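Local coordinates for protein chorismate mutase (Paraburkholderia phymatum, PDB 5TS9) that probably catalyses the rearrangement of chorismate to prephenate, the opening step of the branch leading to phenylalanine and tyrosine, at residues E49-V52 with I53-A57; E79-K82 with E83-A87; L89-W92 with R93-G96. One frame throughout, in Å; residues are numbered along the deposited sequence.

All three contacts are local, each linking neighbouring turns of one helix. Contact 1 lies on helix 46-59 at the surface; contact 2 is buried in the middle of helix 67-95, and contact 3 is partly buried at that helix's end. The first two both pair a carboxamide with another four residues on, whereas contact 3 sets two asparagines against two arginines and reaches, like contact 2, the second subunit. Contacts 1 and 2 have centres about 17 Å apart yet meet through a salt bridge, Glu49 OE1 to Lys82 NZ at 2.9 Å. Contacts 2 and 3, with centres about 14 Å apart, adjoin in sequence.

Contact 1 (E49-V52 with I53-A57); sequences EAQV and IANAA
Residues 49-52 and 53-57 are successive turns of helix 46-59, held by four i to i+4 backbone bonds from Ile53, Ala54, Asn55 and Ala56 back to Glu49, Ala50, Gln51 and Val52; the last is the longest, Ala56 N to Val52 O at 3.3 Å. On one side of this helix the amides of Gln51 and Asn55 meet. Gln51 NE2 donates to Asn55 OD1 at 3.1 Å, and the N-H points fairly straight at the oxygen (159°). The acceptor lies in the plane of the Gln51 amide, but NE2 stands above the Asn55 carbonyl plane, 41° out of it, so the bond is well aimed from the donor and poorly aligned with the acceptor's lone pairs. The bend at chi2 (64°) turns the Gln51 chain along the helix and brings its amide nitrogen to the next turn. Asn55 keeps its CG beside its own backbone N, which brings this CG to 3.0 Å from Gln51 O, the same oxygen that accepts the backbone N-H of Asn55.

Ile53, Ala56 and Ala57 make the nonpolar packing. Ile53 carries CG1 back over the preceding turn, where its CD1 lies 3.5 Å from Glu49 O. Ile53 and Ala57 both touch Ile71 of helix 67-95, while Ala56 touches Phe74 of that helix and Met122 of helix 106-128. The end of the Glu49 side chain turns from the next turn and, in one of its two conformers, OE1 forms a salt bridge with Lys82 of helix 67-95.

Nonpolar packing and one charged link thus join this helix to helix 67-95, while Gln51 and Asn55, both exposed, satisfy part of their hydrogen-bonding capacity through each other, Asn55 also touching Gln118 of helix 106-128.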
loop_
_atom_site.group_PDB
_atom_site.type_symbol
_atom_site.label_atom_id
_atom_site.label_comp_id
_atom_site.label_asym_id
_atom_site.label_seq_id
_atom_site.Cartn_x
_atom_site.Cartn_y
_atom_site.Cartn_z
ATOM N N GLU A 49 0.374 1.702 -15.412
ATOM C CA GLU A 49 1.226 2.115 -14.300
ATOM C C GLU A 49 2.675 2.305 -14.746
ATOM O O GLU A 49 3.374 3.196 -14.249
ATOM C CB GLU A 49 1.137 1.103 -13.156
ATOM C CG GLU A 49 -0.162 1.190 -12.356
ATOM C CD GLU A 49 -0.307 0.082 -11.322
ATOM O OE1 GLU A 49 0.698 -0.293 -10.678
ATOM O OE2 GLU A 49 -1.438 -0.419 -11.157
ATOM N N ALA A 50 3.150 1.484 -15.676
ATOM C CA ALA A 50 4.547 1.610 -16.070
ATOM C C ALA A 50 4.775 2.888 -16.868
ATOM O O ALA A 50 5.830 3.529 -16.728
ATOM C CB ALA A 50 4.980 0.375 -16.852
ATOM N N GLN A 51 3.774 3.299 -17.655
ATOM C CA GLN A 51 3.864 4.546 -18.406
ATOM C C GLN A 51 3.788 5.753 -17.483
ATOM O O GLN A 51 4.482 6.752 -17.704
ATOM C CB GLN A 51 2.759 4.606 -19.455
ATOM C CG GLN A 51 2.997 5.675 -20.487
ATOM C CD GLN A 51 4.247 5.395 -21.293
ATOM O OE1 GLN A 51 4.309 4.412 -22.031
ATOM N NE2 GLN A 51 5.258 6.244 -21.139
ATOM N N VAL A 52 2.940 5.677 -16.452
ATOM C CA VAL A 52 2.902 6.715 -15.421
ATOM C C VAL A 52 4.285 6.904 -14.818
ATOM O O VAL A 52 4.778 8.028 -14.671
ATOM C CB VAL A 52 1.878 6.350 -14.330
ATOM C CG1 VAL A 52 1.999 7.311 -13.151
ATOM C CG2 VAL A 52 0.458 6.335 -14.897
ATOM N N ILE A 53 4.929 5.803 -14.448
ATOM C CA ILE A 53 6.211 5.927 -13.767
ATOM C C ILE A 53 7.298 6.374 -14.742
ATOM O O ILE A 53 8.150 7.205 -14.402
ATOM C CB ILE A 53 6.540 4.609 -13.049
ATOM C CG1 ILE A 53 5.602 4.465 -11.837
ATOM C CG2 ILE A 53 7.993 4.582 -12.566
ATOM C CD1 ILE A 53 5.375 3.019 -11.395
ATOM N N ALA A 54 7.252 5.884 -15.983
ATOM C CA ALA A 54 8.245 6.296 -16.979
ATOM C C ALA A 54 8.116 7.780 -17.331
ATOM O O ALA A 54 9.128 8.462 -17.547
ATOM C CB ALA A 54 8.117 5.439 -18.235
ATOM N N ASN A 55 6.884 8.295 -17.403
ATOM C CA ASN A 55 6.681 9.722 -17.624
ATOM C C ASN A 55 7.355 10.548 -16.530
ATOM O O ASN A 55 8.037 11.545 -16.811
ATOM C CB ASN A 55 5.179 10.029 -17.688
ATOM C CG ASN A 55 4.531 9.521 -18.971
ATOM O OD1 ASN A 55 5.211 9.041 -19.876
ATOM N ND2 ASN A 55 3.211 9.638 -19.056
ATOM N N ALA A 56 7.178 10.138 -15.272
ATOM C CA ALA A 56 7.865 10.795 -14.163
ATOM C C ALA A 56 9.369 10.791 -14.384
ATOM O O ALA A 56 10.041 11.813 -14.215
ATOM C CB ALA A 56 7.510 10.104 -12.832
ATOM N N ALA A 57 9.915 9.645 -14.787
ATOM C CA ALA A 57 11.349 9.570 -15.016
ATOM C C ALA A 57 11.785 10.558 -16.084
ATOM O O ALA A 57 12.806 11.239 -15.924
ATOM C CB ALA A 57 11.747 8.146 -15.396
#

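Contact 2 (E79-K82 with E83-A87); sequences EANK and EVQYA
Asn81 and Gln85 join amides one helical turn apart. Gln85 NE2 reaches Asn81 OD1 at 3.0 Å, in the carbonyl plane and on a lone pair, although the N-H is bent to 148°. The two amide planes stand nearly upright to each other, 83° apart. Gln85 runs extended beyond CG, passing its CG 3.3 Å from Asn81 O before the amide turns to its partner; its OE1 accepts from Lys36.

Tyr86 leans back along the helix: its CD2 comes to 3.3 Å from Lys82 O, the oxygen that also takes the Tyr86 N-H at 2.8 Å, and its CE2 lies 4.1 Å from Lys82 CB. Lys82 itself bends at chi3 (-68°), which carries NZ to a salt bridge with one of the two conformers of Glu79; NZ meets Glu79 OE2 from above the carboxylate plane, 3.0 Å away. The same NZ also bridges to Glu49 of helix 46-59, so it lies between two carboxylates.

Among the neighbouring helices, Asn81, Val84 and Gln85 pack on helix 16-39, and Glu83, Val84 and Ala87 on helix 156-165. Glu79 and Glu83 each touch their counterparts in the second subunit, where Arg164 forms a salt bridge with Glu79 OE1.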
loop_
_atom_site.group_PDB
_atom_site.type_symbol
_atom_site.label_atom_id
_atom_site.label_comp_id
_atom_site.label_asym_id
_atom_site.label_seq_id
_atom_site.Cartn_x
_atom_site.Cartn_y
_atom_site.Cartn_z
ATOM N N GLU A 79 1.252 3.217 -5.651
ATOM C CA GLU A 79 0.897 2.203 -4.654
ATOM C C GLU A 79 -0.028 2.770 -3.584
ATOM O O GLU A 79 -0.935 2.082 -3.114
ATOM C CB GLU A 79 2.155 1.622 -3.997
ATOM C CG GLU A 79 3.042 0.834 -4.938
ATOM C CD GLU A 79 2.350 -0.387 -5.497
ATOM O OE1 GLU A 79 1.568 -1.023 -4.759
ATOM O OE2 GLU A 79 2.579 -0.715 -6.672
ATOM N N ALA A 80 0.199 4.015 -3.154
ATOM C CA ALA A 80 -0.716 4.584 -2.167
ATOM C C ALA A 80 -2.109 4.740 -2.771
ATOM O O ALA A 80 -3.124 4.492 -2.108
ATOM C CB ALA A 80 -0.190 5.933 -1.670
ATOM N N ASN A 81 -2.164 5.124 -4.040
ATOM C CA ASN A 81 -3.447 5.281 -4.716
ATOM C C ASN A 81 -4.184 3.945 -4.811
ATOM O O ASN A 81 -5.385 3.866 -4.536
ATOM C CB ASN A 81 -3.207 5.899 -6.094
ATOM C CG ASN A 81 -4.333 6.834 -6.516
ATOM O OD1 ASN A 81 -5.366 6.390 -7.021
ATOM N ND2 ASN A 81 -4.141 8.126 -6.301
ATOM N N LYS A 82 -3.479 2.877 -5.188
ATOM C CA LYS A 82 -4.113 1.557 -5.209
ATOM C C LYS A 82 -4.552 1.112 -3.812
ATOM O O LYS A 82 -5.601 0.488 -3.669
ATOM C CB LYS A 82 -3.170 0.524 -5.837
ATOM C CG LYS A 82 -2.755 0.903 -7.276
ATOM C CD LYS A 82 -2.012 -0.223 -7.995
ATOM C CE LYS A 82 -0.655 -0.456 -7.366
ATOM N NZ LYS A 82 0.094 -1.531 -8.136
ATOM N N GLU A 83 -3.763 1.411 -2.772
ATOM C CA GLU A 83 -4.169 1.095 -1.398
ATOM C C GLU A 83 -5.565 1.628 -1.096
ATOM O O GLU A 83 -6.420 0.927 -0.535
ATOM C CB GLU A 83 -3.156 1.687 -0.414
ATOM C CG GLU A 83 -3.533 1.552 1.041
ATOM C CD GLU A 83 -2.425 2.016 1.996
ATOM O OE1 GLU A 83 -2.593 1.867 3.217
ATOM O OE2 GLU A 83 -1.386 2.530 1.531
ATOM N N VAL A 84 -5.806 2.883 -1.452
ATOM C CA VAL A 84 -7.121 3.470 -1.226
ATOM C C VAL A 84 -8.161 2.779 -2.104
ATOM O O VAL A 84 -9.228 2.391 -1.627
ATOM C CB VAL A 84 -7.080 4.987 -1.477
ATOM C CG1 VAL A 84 -8.482 5.593 -1.411
ATOM C CG2 VAL A 84 -6.180 5.654 -0.436
ATOM N N GLN A 85 -7.853 2.592 -3.389
ATOM C CA GLN A 85 -8.836 2.017 -4.301
ATOM C C GLN A 85 -9.265 0.621 -3.849
ATOM O O GLN A 85 -10.458 0.301 -3.847
ATOM C CB GLN A 85 -8.290 1.948 -5.727
ATOM C CG GLN A 85 -8.054 3.281 -6.404
ATOM C CD GLN A 85 -7.481 3.100 -7.796
ATOM O OE1 GLN A 85 -7.986 2.292 -8.585
ATOM N NE2 GLN A 85 -6.427 3.856 -8.114
ATOM N N TYR A 86 -8.306 -0.241 -3.511
ATOM C CA TYR A 86 -8.674 -1.599 -3.112
ATOM C C TYR A 86 -9.549 -1.579 -1.860
ATOM O O TYR A 86 -10.498 -2.361 -1.744
ATOM C CB TYR A 86 -7.428 -2.445 -2.851
ATOM C CG TYR A 86 -6.731 -2.992 -4.074
ATOM C CD1 TYR A 86 -7.408 -3.818 -4.985
ATOM C CD2 TYR A 86 -5.386 -2.726 -4.295
ATOM C CE1 TYR A 86 -6.752 -4.347 -6.096
ATOM C CE2 TYR A 86 -4.723 -3.233 -5.395
ATOM C CZ TYR A 86 -5.412 -4.055 -6.298
ATOM O OH TYR A 86 -4.762 -4.546 -7.414
ATOM N N ALA A 87 -9.221 -0.713 -0.902
ATOM C CA ALA A 87 -9.965 -0.676 0.359
ATOM C C ALA A 87 -11.377 -0.149 0.147
ATOM O O ALA A 87 -12.345 -0.705 0.684
ATOM C CB ALA A 87 -9.230 0.183 1.388
#

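Contact 3 (L89-W92 with R93-G96); sequences LNNW and RRQG
Asn90 with Arg93 and Asn91 with Arg94 form two i to i+3 side-chain pairs in the last turns of helix 67-95, a long helix of this all-helical type II chorismate mutase fold that ends at a glycine with positive phi. Arg93 NH1 donates to Asn90 OD1 at 2.8 Å, with the oxygen in the guanidinium plane but the donor tilted from the carbonyl plane; amide and guanidinium are turned 77° apart. In the second pair Arg94 NH2 meets Asn91 OD1, also at 2.8 Å, and here the donor lies in the carbonyl plane while the oxygen sits at the guanidinium edge.

A bend at chi3 (-81°) helps fold the flat group of Arg94 back over the helix, so that Asn90 O stands 3.4 Å above the plane of the Arg94 guanidinium, over its centre. A water occupies another edge, accepting from Arg94 NE at 2.9 Å and weakly donating to Asn91 OD1.

Farther out, Asp163 of the second subunit forms a salt bridge with Arg94 NH2 and accepts a hydrogen bond from Asn90 ND2, tying this helix end to the dimer partner. Within the chain, Trp92 packs on Ala33 and Leu34 of helix 16-39.

The helix finishes where Gly96 N donates to Trp92 O at 2.8 Å, through a bent N-H (139°).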
loop_
_atom_site.group_PDB
_atom_site.type_symbol
_atom_site.label_atom_id
_atom_site.label_comp_id
_atom_site.label_asym_id
_atom_site.label_seq_id
_atom_site.Cartn_x
_atom_site.Cartn_y
_atom_site.Cartn_z
ATOM N N LEU A 89 -13.143 -0.168 -2.688
ATOM C CA LEU A 89 -13.943 -1.108 -3.467
ATOM C C LEU A 89 -14.435 -2.248 -2.601
ATOM O O LEU A 89 -15.588 -2.675 -2.721
ATOM C CB LEU A 89 -13.127 -1.643 -4.636
ATOM C CG LEU A 89 -12.991 -0.648 -5.774
ATOM C CD1 LEU A 89 -11.918 -1.128 -6.691
ATOM C CD2 LEU A 89 -14.355 -0.458 -6.521
ATOM N N ASN A 90 -13.580 -2.758 -1.706
ATOM C CA ASN A 90 -14.053 -3.856 -0.869
ATOM C C ASN A 90 -14.990 -3.360 0.216
ATOM O O ASN A 90 -15.894 -4.100 0.618
ATOM C CB ASN A 90 -12.881 -4.634 -0.263
ATOM C CG ASN A 90 -12.513 -5.869 -1.091
ATOM O OD1 ASN A 90 -13.114 -6.120 -2.139
ATOM N ND2 ASN A 90 -11.530 -6.655 -0.616
ATOM N N ASN A 91 -14.797 -2.128 0.705
ATOM C CA ASN A 91 -15.783 -1.544 1.610
ATOM C C ASN A 91 -17.147 -1.495 0.940
ATOM O O ASN A 91 -18.156 -1.875 1.536
ATOM C CB ASN A 91 -15.371 -0.132 2.044
ATOM C CG ASN A 91 -14.242 -0.146 3.046
ATOM O OD1 ASN A 91 -13.862 -1.207 3.513
ATOM N ND2 ASN A 91 -13.704 1.028 3.378
ATOM N N TRP A 92 -17.186 -1.029 -0.303
ATOM C CA TRP A 92 -18.456 -0.944 -1.034
ATOM C C TRP A 92 -19.004 -2.326 -1.342
ATOM O O TRP A 92 -20.217 -2.555 -1.250
ATOM C CB TRP A 92 -18.250 -0.152 -2.321
ATOM C CG TRP A 92 -17.769 1.225 -2.050
ATOM C CD1 TRP A 92 -17.907 1.928 -0.876
ATOM C CD2 TRP A 92 -17.061 2.078 -2.955
ATOM N NE1 TRP A 92 -17.319 3.178 -1.003
ATOM C CE2 TRP A 92 -16.795 3.289 -2.270
ATOM C CE3 TRP A 92 -16.621 1.935 -4.273
ATOM C CZ2 TRP A 92 -16.106 4.359 -2.869
ATOM C CZ3 TRP A 92 -15.942 2.993 -4.872
ATOM C CH2 TRP A 92 -15.687 4.192 -4.164
ATOM N N ARG A 93 -18.127 -3.264 -1.707
ATOM C CA ARG A 93 -18.581 -4.634 -1.961
ATOM C C ARG A 93 -19.272 -5.225 -0.735
ATOM O O ARG A 93 -20.282 -5.924 -0.866
ATOM C CB ARG A 93 -17.405 -5.524 -2.397
ATOM C CG ARG A 93 -16.935 -5.313 -3.834
ATOM C CD ARG A 93 -15.962 -6.395 -4.265
ATOM N NE ARG A 93 -15.428 -6.141 -5.599
ATOM C CZ ARG A 93 -14.227 -5.639 -5.848
ATOM N NH1 ARG A 93 -13.397 -5.350 -4.847
ATOM N NH2 ARG A 93 -13.850 -5.438 -7.106
ATOM N N ARG A 94 -18.758 -4.938 0.471
ATOM C CA ARG A 94 -19.356 -5.505 1.681
ATOM C C ARG A 94 -20.707 -4.867 2.003
ATOM O O ARG A 94 -21.547 -5.495 2.658
ATOM C CB ARG A 94 -18.403 -5.345 2.876
ATOM C CG ARG A 94 -17.197 -6.306 2.864
ATOM C CD ARG A 94 -16.280 -6.149 4.113
ATOM N NE ARG A 94 -15.362 -5.017 3.984
ATOM C CZ ARG A 94 -14.152 -5.069 3.431
ATOM N NH1 ARG A 94 -13.655 -6.218 2.960
ATOM N NH2 ARG A 94 -13.412 -3.963 3.375
ATOM N N GLN A 95 -20.931 -3.626 1.582
ATOM C CA GLN A 95 -22.220 -2.972 1.824
ATOM C C GLN A 95 -23.213 -3.191 0.694
ATOM O O GLN A 95 -24.427 -3.086 0.920
ATOM C CB GLN A 95 -22.020 -1.463 2.040
ATOM C CG GLN A 95 -21.273 -1.118 3.322
ATOM C CD GLN A 95 -20.499 0.200 3.238
ATOM O OE1 GLN A 95 -20.771 1.042 2.379
ATOM N NE2 GLN A 95 -19.522 0.376 4.130
ATOM N N GLY A 96 -22.736 -3.506 -0.511
ATOM C CA GLY A 96 -23.621 -3.711 -1.640
ATOM C C GLY A 96 -23.830 -2.512 -2.532
ATOM O O GLY A 96 -24.576 -2.620 -3.518
HETATM O O HOH W 1 -16.274 -2.589 5.388
#